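Local coordinates for protein lasso peptide isopeptidase AtxE2 (Asticcacaulis excentricus, PDB 5TXE) that hydrolyses the isopeptide bond of the lasso peptides astexin-2 and astexin-3, opening these threaded substrates into linear peptides, at residues L43-D48 with Q76-T81; S367-R372 with Y397-V402; G449-I454 with L647-R652; A460-L465 with W660-S665. The protein carries 1 engineered substitution. One frame throughout, in Å; residues are numbered along the deposited sequence.

Interaction 1: L43-D48 with Q76-T81; sequences LVRLAD and QADPVT
Arg45 sets out with CG anti to its carbonyl carbon (chi1 -68°) and runs on extended to NE, which lays its guanidinium across the ring of Pro79, while Val44 holds CG1 between its own N and carbonyl carbon (chi1 72°), aimed at the same proline. Pro79 CG thus has Val44 CG1 at 3.8 Å and also sits over one guanidinium face, near its rim, with Arg45 NH1 at 3.8 Å. Val80 CG2 lies at the edge of the group. Asp78 OD1 takes no direct bond from Arg45; a water bridges them, accepting from Arg45 NH2 at 2.7 Å and donating to Asp78 OD1. That same oxygen accepts from Val80 N at 2.9 Å in an Asx turn, so the bend after the strand and the arginine share it. A second water donates to Val44 O and Leu46 O and accepts from Ala77 N at 2.7 Å, linking the two backbones. Further along, Ala47 CB rests against Gln76 OE1 at 3.8 Å. The contact joins the end of helix 40-44, where Glu41 O holds Arg45 NH1, to the end of strand 69-78, with helix 643-662 packed against Val44, Ala77 and Pro79.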
loop_
_atom_site.group_PDB
_atom_site.type_symbol
_atom_site.label_atom_id
_atom_site.label_comp_id
_atom_site.label_asym_id
_atom_site.label_seq_id
_atom_site.Cartn_x
_atom_site.Cartn_y
_atom_site.Cartn_z
ATOM N N LEU A 43 2.492 14.652 -11.522
ATOM C CA LEU A 43 2.489 13.611 -10.496
ATOM C C LEU A 43 1.844 12.317 -10.983
ATOM O O LEU A 43 2.363 11.223 -10.779
ATOM C CB LEU A 43 1.753 14.115 -9.265
ATOM C CG LEU A 43 1.640 13.154 -8.098
ATOM C CD1 LEU A 43 3.044 12.810 -7.598
ATOM C CD2 LEU A 43 0.797 13.741 -6.967
ATOM N N VAL A 44 0.696 12.425 -11.635
ATOM C CA VAL A 44 0.010 11.221 -12.038
ATOM C C VAL A 44 0.825 10.446 -13.078
ATOM O O VAL A 44 0.705 9.223 -13.167
ATOM C CB VAL A 44 -1.424 11.507 -12.540
ATOM C CG1 VAL A 44 -1.418 12.187 -13.897
ATOM C CG2 VAL A 44 -2.206 10.205 -12.716
ATOM N N ARG A 45 1.687 11.128 -13.830
ATOM C CA ARG A 45 2.505 10.441 -14.821
ATOM C C ARG A 45 3.853 9.914 -14.306
ATOM O O ARG A 45 4.605 9.349 -15.084
ATOM C CB ARG A 45 2.772 11.392 -15.977
ATOM C CG ARG A 45 1.549 11.740 -16.815
ATOM C CD ARG A 45 1.927 12.770 -17.871
ATOM N NE ARG A 45 0.904 12.927 -18.887
ATOM C CZ ARG A 45 -0.149 13.701 -18.766
ATOM N NH1 ARG A 45 -0.358 14.389 -17.652
ATOM N NH2 ARG A 45 -1.001 13.796 -19.767
ATOM N N LEU A 46 4.199 10.144 -13.044
ATOM C CA LEU A 46 5.498 9.581 -12.506
ATOM C C LEU A 46 5.408 8.083 -12.437
ATOM O O LEU A 46 4.502 7.531 -11.788
ATOM C CB LEU A 46 5.833 10.163 -11.144
ATOM C CG LEU A 46 6.150 11.670 -11.131
ATOM C CD1 LEU A 46 6.330 12.222 -9.725
ATOM C CD2 LEU A 46 7.396 11.968 -11.943
ATOM N N ALA A 47 6.308 7.409 -13.152
ATOM C CA ALA A 47 6.294 5.975 -13.265
ATOM C C ALA A 47 6.622 5.317 -11.944
ATOM O O ALA A 47 7.094 5.999 -11.022
ATOM C CB ALA A 47 7.302 5.549 -14.299
ATOM N N ASP A 48 6.294 4.032 -11.853
ATOM C CA ASP A 48 6.488 3.246 -10.644
ATOM C C ASP A 48 6.981 1.833 -11.013
ATOM O O ASP A 48 6.956 1.420 -12.183
ATOM C CB ASP A 48 5.197 3.181 -9.802
ATOM C CG ASP A 48 5.478 3.156 -8.240
ATOM O OD1 ASP A 48 6.675 3.125 -7.758
ATOM O OD2 ASP A 48 4.472 3.137 -7.476
ATOM N N GLN A 76 3.596 3.033 -16.081
ATOM C CA GLN A 76 3.418 4.442 -16.238
ATOM C C GLN A 76 2.006 4.826 -16.701
ATOM O O GLN A 76 1.488 4.359 -17.704
ATOM C CB GLN A 76 4.437 5.000 -17.199
ATOM C CG GLN A 76 4.436 6.536 -17.148
ATOM C CD GLN A 76 5.695 7.146 -17.679
ATOM O OE1 GLN A 76 6.696 6.464 -17.957
ATOM N NE2 GLN A 76 5.656 8.428 -17.835
ATOM N N ALA A 77 1.418 5.744 -15.967
ATOM C CA ALA A 77 0.001 6.067 -16.144
ATOM C C ALA A 77 -0.174 7.193 -17.136
ATOM O O ALA A 77 0.577 8.180 -17.112
ATOM C CB ALA A 77 -0.601 6.460 -14.786
ATOM N N ASP A 78 -1.219 7.078 -17.947
ATOM C CA ASP A 78 -1.541 8.099 -18.936
ATOM C C ASP A 78 -2.993 8.463 -18.768
ATOM O O ASP A 78 -3.862 7.669 -19.103
ATOM C CB ASP A 78 -1.297 7.582 -20.354
ATOM C CG ASP A 78 -1.638 8.648 -21.441
ATOM O OD1 ASP A 78 -2.178 9.748 -21.135
ATOM O OD2 ASP A 78 -1.339 8.391 -22.625
ATOM N N PRO A 79 -3.267 9.669 -18.263
ATOM C CA PRO A 79 -4.626 10.076 -17.930
ATOM C C PRO A 79 -5.447 10.524 -19.135
ATOM O O PRO A 79 -6.663 10.565 -19.050
ATOM C CB PRO A 79 -4.425 11.210 -16.938
ATOM C CG PRO A 79 -3.100 11.770 -17.283
ATOM C CD PRO A 79 -2.270 10.647 -17.822
ATOM N N VAL A 80 -4.797 10.730 -20.282
ATOM C CA VAL A 80 -5.526 11.105 -21.491
ATOM C C VAL A 80 -6.112 9.873 -22.117
ATOM O O VAL A 80 -7.297 9.849 -22.461
ATOM C CB VAL A 80 -4.622 11.866 -22.468
ATOM C CG1 VAL A 80 -5.344 12.153 -23.794
ATOM C CG2 VAL A 80 -4.190 13.192 -21.839
ATOM N N THR A 81 -5.315 8.819 -22.256
ATOM C CA THR A 81 -5.837 7.564 -22.789
ATOM C C THR A 81 -6.486 6.785 -21.691
ATOM O O THR A 81 -7.199 5.821 -21.971
ATOM C CB THR A 81 -4.733 6.610 -23.322
ATOM O OG1 THR A 81 -3.762 6.395 -22.258
ATOM C CG2 THR A 81 -4.066 7.205 -24.535
HETATM O O HOH W 1 2.340 6.843 -13.646
HETATM O O HOH W 2 -0.729 12.003 -21.781
#

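Interaction 2: S367-R372 with Y397-V402; sequences SALQPR and YRLPKV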
loop_
_atom_site.group_PDB
_atom_site.type_symbol
_atom_site.label_atom_id
_atom_site.label_comp_id
_atom_site.label_asym_id
_atom_site.label_seq_id
_atom_site.Cartn_x
_atom_site.Cartn_y
_atom_site.Cartn_z
ATOM N N SER A 367 12.448 7.950 -1.429
ATOM C CA SER A 367 12.441 8.821 -0.296
ATOM C C SER A 367 11.598 10.028 -0.652
ATOM O O SER A 367 11.040 10.096 -1.749
ATOM C CB SER A 367 13.879 9.197 0.116
ATOM O OG SER A 367 14.464 10.066 -0.818
ATOM N N ALA A 368 11.530 10.990 0.255
ATOM C CA ALA A 368 10.496 12.003 0.211
ATOM C C ALA A 368 10.383 12.621 -1.152
ATOM O O ALA A 368 9.251 12.809 -1.635
ATOM C CB ALA A 368 10.739 13.086 1.255
ATOM N N LEU A 369 11.524 12.979 -1.737
ATOM C CA LEU A 369 11.547 13.652 -3.031
ATOM C C LEU A 369 12.149 12.801 -4.110
ATOM O O LEU A 369 12.443 13.304 -5.177
ATOM C CB LEU A 369 12.286 14.978 -2.951
ATOM C CG LEU A 369 11.582 16.011 -2.076
ATOM C CD1 LEU A 369 12.416 17.297 -2.003
ATOM C CD2 LEU A 369 10.196 16.356 -2.582
ATOM N N GLN A 370 12.197 11.500 -3.888
ATOM C CA GLN A 370 12.721 10.550 -4.872
ATOM C C GLN A 370 11.728 9.435 -5.086
ATOM O O GLN A 370 11.559 8.592 -4.237
ATOM C CB GLN A 370 14.027 9.917 -4.323
ATOM C CG GLN A 370 14.593 8.767 -5.138
ATOM C CD GLN A 370 14.997 9.262 -6.500
ATOM O OE1 GLN A 370 15.917 10.036 -6.585
ATOM N NE2 GLN A 370 14.254 8.887 -7.565
ATOM N N PRO A 371 11.066 9.407 -6.231
ATOM C CA PRO A 371 10.178 8.288 -6.539
ATOM C C PRO A 371 10.960 7.015 -6.718
ATOM O O PRO A 371 12.163 7.040 -6.891
ATOM C CB PRO A 371 9.502 8.652 -7.869
ATOM C CG PRO A 371 10.051 9.967 -8.268
ATOM C CD PRO A 371 11.036 10.469 -7.249
ATOM N N ARG A 372 10.255 5.914 -6.724
ATOM C CA ARG A 372 10.884 4.662 -6.746
ATOM C C ARG A 372 11.834 4.479 -7.956
ATOM O O ARG A 372 11.465 4.694 -9.127
ATOM C CB ARG A 372 9.838 3.552 -6.702
ATOM C CG ARG A 372 10.337 2.275 -6.104
ATOM C CD ARG A 372 9.206 1.271 -5.904
ATOM N NE ARG A 372 8.327 1.731 -4.847
ATOM C CZ ARG A 372 7.067 1.346 -4.716
ATOM N NH1 ARG A 372 6.524 0.477 -5.565
ATOM N NH2 ARG A 372 6.337 1.800 -3.714
ATOM N N TYR A 397 12.341 20.254 -11.591
ATOM C CA TYR A 397 11.122 20.905 -11.211
ATOM C C TYR A 397 11.450 21.747 -9.998
ATOM O O TYR A 397 12.431 21.494 -9.350
ATOM C CB TYR A 397 10.045 19.848 -10.909
ATOM C CG TYR A 397 9.484 19.177 -12.145
ATOM C CD1 TYR A 397 8.439 19.748 -12.869
ATOM C CD2 TYR A 397 9.982 17.984 -12.570
ATOM C CE1 TYR A 397 7.944 19.143 -14.015
ATOM C CE2 TYR A 397 9.489 17.356 -13.704
ATOM C CZ TYR A 397 8.482 17.935 -14.427
ATOM O OH TYR A 397 8.025 17.275 -15.555
ATOM N N ARG A 398 10.657 22.768 -9.706
ATOM C CA ARG A 398 10.840 23.517 -8.469
ATOM C C ARG A 398 10.128 22.758 -7.372
ATOM O O ARG A 398 8.906 22.839 -7.221
ATOM C CB ARG A 398 10.318 24.962 -8.581
ATOM C CG ARG A 398 10.962 25.929 -7.573
ATOM C CD ARG A 398 11.049 27.368 -8.127
ATOM N NE ARG A 398 10.303 28.467 -7.458
ATOM C CZ ARG A 398 10.616 28.980 -6.264
ATOM N NH1 ARG A 398 11.590 28.433 -5.529
ATOM N NH2 ARG A 398 9.924 30.009 -5.782
ATOM N N LEU A 399 10.916 22.039 -6.599
ATOM C CA LEU A 399 10.418 21.187 -5.582
ATOM C C LEU A 399 10.096 21.941 -4.298
ATOM O O LEU A 399 10.794 22.826 -3.912
ATOM C CB LEU A 399 11.408 20.094 -5.281
ATOM C CG LEU A 399 11.681 19.132 -6.412
ATOM C CD1 LEU A 399 12.697 18.110 -5.930
ATOM C CD2 LEU A 399 10.451 18.393 -6.865
ATOM N N PRO A 400 8.987 21.579 -3.641
ATOM C CA PRO A 400 8.696 22.017 -2.290
ATOM C C PRO A 400 9.816 21.647 -1.358
ATOM O O PRO A 400 10.629 20.744 -1.655
ATOM C CB PRO A 400 7.469 21.181 -1.901
ATOM C CG PRO A 400 6.794 20.899 -3.181
ATOM C CD PRO A 400 7.911 20.733 -4.187
ATOM N N LYS A 401 9.844 22.337 -0.233
ATOM C CA LYS A 401 10.812 22.077 0.808
ATOM C C LYS A 401 10.180 21.034 1.757
ATOM O O LYS A 401 9.024 21.177 2.139
ATOM C CB LYS A 401 11.132 23.408 1.514
ATOM C CG LYS A 401 12.135 23.320 2.674
ATOM C CD LYS A 401 12.183 24.614 3.529
ATOM C CE LYS A 401 12.294 24.373 5.047
ATOM N NZ LYS A 401 13.667 24.009 5.488
ATOM N N VAL A 402 10.940 20.005 2.136
ATOM C CA VAL A 402 10.508 18.989 3.075
ATOM C C VAL A 402 11.324 18.986 4.370
ATOM O O VAL A 402 12.537 19.045 4.340
ATOM C CB VAL A 402 10.668 17.594 2.461
ATOM C CG1 VAL A 402 10.011 16.550 3.360
ATOM C CG2 VAL A 402 10.009 17.575 1.115
#
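A type I beta turn from Ser367 to Gln370 presents Ala368 and Leu369 to Leu399, just before strand 401-408, and to Val402 at its start. The turn is closed by Gln370 N bonding Ser367 O at 2.8 Å. Leu369 does most of the touching: with the carbonyl carbon and CG anti to each other (chi1 -66°), the isobutyl group is sent out from the turn to slide past Val402 in the opposite direction. Val402 divides its two methyls, CG2 meeting Leu369 CG at 3.9 Å and CG1 reaching Ala368 CB at 4.1 Å. Leu369 CD1 also touches Leu399 CD1 at 4.0 Å and comes within 3.9 Å of Pro400 O. The turn follows strand 360-367 of a four-stranded antiparallel sheet, consistent with a blade of the beta-propeller of prolyl oligopeptidases, and leads through the short strand 370-371 to a corner at Arg372; strand 401-408 is an outermost strand of the mixed sheet of the alpha/beta-hydrolase domain. The contact therefore bridges the two domains by apolar packing, with no hydrogen bond between the segments. Replacing Leu369 with alanine would probably open a gap beside Leu399 and Val402, leaving Ala368 as the turn's apolar partner for that strand. Beyond the pair, Leu455 of helix 454-459 touches both Leu369 and Pro400, and Ala368 shares a backbone hydrogen bond with Leu444.

Interaction 3: G449-I454 with L647-R652; sequences GDENPI and LAVYNR
Tyr650 leans off its helix, its CG placed anti to the carbonyl carbon (chi1 -75°), which aims the hydroxyl at Asp450. The ring is turned to a chi2 of -7°, far from the near-perpendicular setting usual for tyrosine, and so lays one face against Pro453, whose CB stands 3.9 Å from the centroid of the Tyr650 ring in a CH-pi contact, displaced toward the rim. Asp450 swings its carboxylate out with CG anti to N (chi1 -170°). Tyr650 OH donates to Asp450 OD1, near the ring plane; the modelled 2.4 Å is very short, and its exact value is doubtful. A water donates to Asp450 OD2 at 2.6 Å and to Tyr650 OH at 2.8 Å, so the tyrosine is probably held at both ring and hydroxyl. One residue back on the helix, Val649 CG1 presses on Glu451 O at 3.4 Å and on Glu451 OE1 at 3.6 Å. That carboxylate forms a salt bridge to Lys640, and the side chain of Glu451 lies about 8 Å from that of Glu610, of the probable charge relay. The loop leads through Pro453, the N-cap, into helix 454-459, and Leu43 of helix 40-44 packs on both Pro453 and Tyr650 of helix 643-662.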
loop_
_atom_site.group_PDB
_atom_site.type_symbol
_atom_site.label_atom_id
_atom_site.label_comp_id
_atom_site.label_asym_id
_atom_site.label_seq_id
_atom_site.Cartn_x
_atom_site.Cartn_y
_atom_site.Cartn_z
ATOM N N GLY A 449 -3.006 5.009 -0.579
ATOM C CA GLY A 449 -3.919 4.849 -1.721
ATOM C C GLY A 449 -3.730 5.801 -2.866
ATOM O O GLY A 449 -4.451 5.747 -3.847
ATOM N N ASP A 450 -2.751 6.665 -2.760
ATOM C CA ASP A 450 -2.441 7.647 -3.792
ATOM C C ASP A 450 -3.659 8.481 -4.226
ATOM O O ASP A 450 -4.072 8.460 -5.386
ATOM C CB ASP A 450 -1.736 6.973 -5.010
ATOM C CG ASP A 450 -1.178 8.032 -6.006
ATOM O OD1 ASP A 450 -1.359 9.255 -5.708
ATOM O OD2 ASP A 450 -0.643 7.647 -7.084
ATOM N N GLU A 451 -4.227 9.214 -3.272
ATOM C CA GLU A 451 -5.472 9.946 -3.478
ATOM C C GLU A 451 -5.298 11.454 -3.289
ATOM O O GLU A 451 -6.141 12.231 -3.743
ATOM C CB GLU A 451 -6.455 9.612 -2.354
ATOM C CG GLU A 451 -7.502 8.585 -2.515
ATOM C CD GLU A 451 -8.470 8.743 -3.703
ATOM O OE1 GLU A 451 -9.706 9.151 -3.559
ATOM O OE2 GLU A 451 -7.972 8.282 -4.754
ATOM N N ASN A 452 -4.317 11.857 -2.491
ATOM C CA ASN A 452 -4.235 13.249 -2.077
ATOM C C ASN A 452 -2.872 13.788 -2.390
ATOM O O ASN A 452 -1.908 13.419 -1.729
ATOM C CB ASN A 452 -4.549 13.374 -0.598
ATOM C CG ASN A 452 -6.011 13.013 -0.294
ATOM O OD1 ASN A 452 -6.893 13.826 -0.499
ATOM N ND2 ASN A 452 -6.253 11.762 0.145
ATOM N N PRO A 453 -2.777 14.666 -3.387
ATOM C CA PRO A 453 -1.489 14.937 -4.061
ATOM C C PRO A 453 -0.565 15.948 -3.310
ATOM O O PRO A 453 -0.836 17.161 -3.271
ATOM C CB PRO A 453 -1.939 15.500 -5.394
ATOM C CG PRO A 453 -3.187 16.189 -5.083
ATOM C CD PRO A 453 -3.871 15.423 -4.001
ATOM N N ILE A 454 0.494 15.445 -2.717
ATOM C CA ILE A 454 1.166 16.183 -1.668
ATOM C C ILE A 454 1.942 17.336 -2.262
ATOM O O ILE A 454 1.754 18.484 -1.877
ATOM C CB ILE A 454 2.080 15.225 -0.885
ATOM C CG1 ILE A 454 1.207 14.371 -0.005
ATOM C CG2 ILE A 454 3.085 16.009 -0.021
ATOM C CD1 ILE A 454 1.915 13.164 0.523
ATOM N N LEU A 647 -6.322 11.493 -11.676
ATOM C CA LEU A 647 -6.060 12.880 -11.966
ATOM C C LEU A 647 -7.217 13.776 -11.586
ATOM O O LEU A 647 -7.034 14.874 -11.093
ATOM C CB LEU A 647 -5.703 13.048 -13.455
ATOM C CG LEU A 647 -5.456 14.498 -13.891
ATOM C CD1 LEU A 647 -4.329 15.101 -13.099
ATOM C CD2 LEU A 647 -5.109 14.594 -15.387
ATOM N N ALA A 648 -8.439 13.297 -11.833
ATOM C CA ALA A 648 -9.637 14.051 -11.535
ATOM C C ALA A 648 -9.826 14.158 -10.023
ATOM O O ALA A 648 -10.203 15.176 -9.536
ATOM C CB ALA A 648 -10.809 13.352 -12.159
ATOM N N VAL A 649 -9.487 13.118 -9.291
ATOM C CA VAL A 649 -9.498 13.169 -7.847
ATOM C C VAL A 649 -8.491 14.227 -7.306
ATOM O O VAL A 649 -8.851 15.084 -6.508
ATOM C CB VAL A 649 -9.159 11.797 -7.276
ATOM C CG1 VAL A 649 -8.909 11.862 -5.753
ATOM C CG2 VAL A 649 -10.330 10.869 -7.513
ATOM N N TYR A 650 -7.238 14.149 -7.774
ATOM C CA TYR A 650 -6.210 15.140 -7.454
ATOM C C TYR A 650 -6.729 16.546 -7.658
ATOM O O TYR A 650 -6.634 17.396 -6.766
ATOM C CB TYR A 650 -4.996 14.999 -8.350
ATOM C CG TYR A 650 -4.039 13.850 -8.097
ATOM C CD1 TYR A 650 -4.139 12.987 -7.000
ATOM C CD2 TYR A 650 -2.973 13.644 -8.969
ATOM C CE1 TYR A 650 -3.235 11.928 -6.815
ATOM C CE2 TYR A 650 -2.038 12.637 -8.760
ATOM C CZ TYR A 650 -2.155 11.797 -7.685
ATOM O OH TYR A 650 -1.179 10.869 -7.541
ATOM N N ASN A 651 -7.290 16.806 -8.831
ATOM C CA ASN A 651 -7.690 18.180 -9.177
ATOM C C ASN A 651 -8.874 18.679 -8.387
ATOM O O ASN A 651 -8.905 19.840 -7.992
ATOM C CB ASN A 651 -8.026 18.283 -10.641
ATOM C CG ASN A 651 -6.782 18.381 -11.494
ATOM O OD1 ASN A 651 -5.838 19.022 -11.117
ATOM N ND2 ASN A 651 -6.797 17.776 -12.643
ATOM N N ARG A 652 -9.856 17.816 -8.140
ATOM C CA ARG A 652 -10.982 18.255 -7.391
ATOM C C ARG A 652 -10.606 18.466 -5.910
ATOM O O ARG A 652 -11.195 19.294 -5.214
ATOM C CB ARG A 652 -12.120 17.250 -7.536
ATOM C CG ARG A 652 -13.437 17.788 -6.996
ATOM C CD ARG A 652 -14.537 16.725 -7.128
ATOM N NE ARG A 652 -15.081 16.617 -8.486
ATOM C CZ ARG A 652 -14.834 15.626 -9.333
ATOM N NH1 ARG A 652 -14.019 14.690 -9.037
ATOM N NH2 ARG A 652 -15.396 15.623 -10.532
HETATM O O HOH W 3 0.547 9.147 -8.881
#

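Interaction 4: A460-L465 with W660-S665; sequences AGFAVL and WLMDQS
One methyl does nearly all the work here: Met662 CE sits over the centre of the Phe462 ring and at the same time against two backbone carbonyls. It stands 3.7 Å from the ring centroid of Phe462, only 8° off the normal, a well-centred CH-pi contact. The sulfur follows obliquely, with Met662 SD 4.4 Å from the centroid of that ring, which makes this a Met-aromatic pair. The methionine reaches so far because its chain is extended beyond CG (chi2 173°). At its tip Met662 CE meets Ala460 O at 3.3 Å and Gly461 O at 3.4 Å. Gly461 has positive phi and closes helix 454-459 in a Schellman motif; its lack of a side chain leaves the methyl room beside it. Leu661 adds its CD1 at 4.0 Å from Phe462 CE1, crossing the phenyl side chain at about a right angle. The contact thus joins the turn leading into strand 463-467 with the end of helix 643-662, and Pro432 of strand 431-436 touches both Phe462 and Met662. With serine in place of Phe462, the methionine would probably lose the ring under its methyl and be less firmly fixed, and Leu661 would lose a partner. The CE hydrogens beside sulfur are probably slightly positive, which would suit both the ring face and the carbonyl oxygens.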
loop_
_atom_site.group_PDB
_atom_site.type_symbol
_atom_site.label_atom_id
_atom_site.label_comp_id
_atom_site.label_asym_id
_atom_site.label_seq_id
_atom_site.Cartn_x
_atom_site.Cartn_y
_atom_site.Cartn_z
ATOM N N ALA A 460 0.425 24.592 -4.706
ATOM C CA ALA A 460 -0.712 25.498 -4.713
ATOM C C ALA A 460 -0.778 26.428 -3.536
ATOM O O ALA A 460 -1.787 27.129 -3.399
ATOM C CB ALA A 460 -1.997 24.689 -4.748
ATOM N N GLY A 461 0.207 26.404 -2.633
ATOM C CA GLY A 461 0.237 27.366 -1.535
ATOM C C GLY A 461 -0.151 26.837 -0.171
ATOM O O GLY A 461 -0.304 27.598 0.762
ATOM N N PHE A 462 -0.334 25.526 -0.039
ATOM C CA PHE A 462 -0.640 24.928 1.253
ATOM C C PHE A 462 0.612 24.406 1.927
ATOM O O PHE A 462 1.549 23.974 1.255
ATOM C CB PHE A 462 -1.594 23.748 1.084
ATOM C CG PHE A 462 -2.933 24.138 0.586
ATOM C CD1 PHE A 462 -3.891 24.574 1.463
ATOM C CD2 PHE A 462 -3.220 24.067 -0.756
ATOM C CE1 PHE A 462 -5.129 24.948 1.001
ATOM C CE2 PHE A 462 -4.461 24.429 -1.243
ATOM C CZ PHE A 462 -5.413 24.862 -0.376
ATOM N N ALA A 463 0.621 24.461 3.262
ATOM C CA ALA A 463 1.484 23.592 4.042
ATOM C C ALA A 463 0.797 22.254 4.024
ATOM O O ALA A 463 -0.445 22.196 4.127
ATOM C CB ALA A 463 1.593 24.056 5.488
ATOM N N VAL A 464 1.585 21.203 3.880
ATOM C CA VAL A 464 1.048 19.857 3.857
ATOM C C VAL A 464 1.762 19.037 4.931
ATOM O O VAL A 464 2.988 19.037 5.018
ATOM C CB VAL A 464 1.260 19.162 2.501
ATOM C CG1 VAL A 464 0.599 17.797 2.514
ATOM C CG2 VAL A 464 0.696 19.991 1.396
ATOM N N LEU A 465 0.973 18.408 5.766
ATOM C CA LEU A 465 1.470 17.491 6.728
ATOM C C LEU A 465 1.216 16.106 6.196
ATOM O O LEU A 465 0.078 15.656 6.125
ATOM C CB LEU A 465 0.777 17.696 8.061
ATOM C CG LEU A 465 1.176 16.747 9.179
ATOM C CD1 LEU A 465 2.607 16.911 9.593
ATOM C CD2 LEU A 465 0.266 17.014 10.371
ATOM N N TRP A 660 -12.395 26.257 0.088
ATOM C CA TRP A 660 -12.806 26.417 1.440
ATOM C C TRP A 660 -11.757 27.002 2.312
ATOM O O TRP A 660 -12.113 27.670 3.280
ATOM C CB TRP A 660 -13.198 25.114 2.055
ATOM C CG TRP A 660 -14.398 24.496 1.401
ATOM C CD1 TRP A 660 -14.410 23.444 0.536
ATOM C CD2 TRP A 660 -15.752 24.865 1.620
ATOM N NE1 TRP A 660 -15.713 23.120 0.214
ATOM C CE2 TRP A 660 -16.550 23.994 0.863
ATOM C CE3 TRP A 660 -16.366 25.867 2.383
ATOM C CZ2 TRP A 660 -17.918 24.083 0.841
ATOM C CZ3 TRP A 660 -17.731 25.966 2.361
ATOM C CH2 TRP A 660 -18.499 25.073 1.579
ATOM N N LEU A 661 -10.475 26.752 2.036
ATOM C CA LEU A 661 -9.416 27.255 2.905
ATOM C C LEU A 661 -8.718 28.489 2.397
ATOM O O LEU A 661 -8.080 29.126 3.188
ATOM C CB LEU A 661 -8.346 26.209 3.173
ATOM C CG LEU A 661 -8.832 24.886 3.724
ATOM C CD1 LEU A 661 -7.656 23.927 3.867
ATOM C CD2 LEU A 661 -9.555 24.965 5.037
ATOM N N MET A 662 -8.802 28.810 1.094
ATOM C CA MET A 662 -8.246 30.040 0.537
ATOM C C MET A 662 -9.295 30.973 -0.068
ATOM O O MET A 662 -8.930 32.064 -0.457
ATOM C CB MET A 662 -7.192 29.731 -0.549
ATOM C CG MET A 662 -5.917 29.059 -0.034
ATOM S SD MET A 662 -4.889 28.587 -1.401
ATOM C CE MET A 662 -3.416 27.998 -0.644
ATOM N N ASP A 663 -10.578 30.577 -0.119
ATOM C CA ASP A 663 -11.628 31.356 -0.770
ATOM C C ASP A 663 -11.252 31.675 -2.220
ATOM O O ASP A 663 -11.540 32.731 -2.707
ATOM C CB ASP A 663 -11.938 32.624 0.053
ATOM C CG ASP A 663 -12.395 32.303 1.516
ATOM O OD1 ASP A 663 -13.069 31.264 1.753
ATOM O OD2 ASP A 663 -12.069 33.095 2.428
ATOM N N GLN A 664 -10.588 30.740 -2.886
ATOM C CA GLN A 664 -10.196 30.931 -4.272
ATOM C C GLN A 664 -10.819 29.897 -5.174
ATOM O O GLN A 664 -11.009 28.741 -4.777
ATOM C CB GLN A 664 -8.694 30.772 -4.410
ATOM C CG GLN A 664 -7.939 32.082 -4.224
ATOM C CD GLN A 664 -6.485 31.828 -3.925
ATOM O OE1 GLN A 664 -5.942 30.782 -4.288
ATOM N NE2 GLN A 664 -5.847 32.763 -3.238
ATOM N N SER A 665 -11.123 30.310 -6.389
ATOM C CA SER A 665 -11.672 29.426 -7.400
ATOM C C SER A 665 -10.932 29.635 -8.694
ATOM O O SER A 665 -10.560 30.734 -9.015
ATOM C CB SER A 665 -13.151 29.725 -7.628
ATOM O OG SER A 665 -13.284 31.054 -8.065
#

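How the interactions relate
From the N terminus, interaction 1 comes first and brings the end of helix 40-44 together with the end of strand 69-78, some 27 residues on. Interaction 2 follows in series, spanning the last strands of a propeller-like sheet to reach the first strand of the hydrolase sheet; a long, weak ion pair from Asp48 to Arg372 links it to interaction 1. Interactions 3 and 4 each span nearly two hundred residues, and their segments alternate, so they cross. Both use helix 643-662, and they touch where Ile454 O meets Val464 CG2. Pro79 packs on Leu647, joining interactions 1 and 3, so the N-terminal region is tied to helix 643-662, near the C terminus.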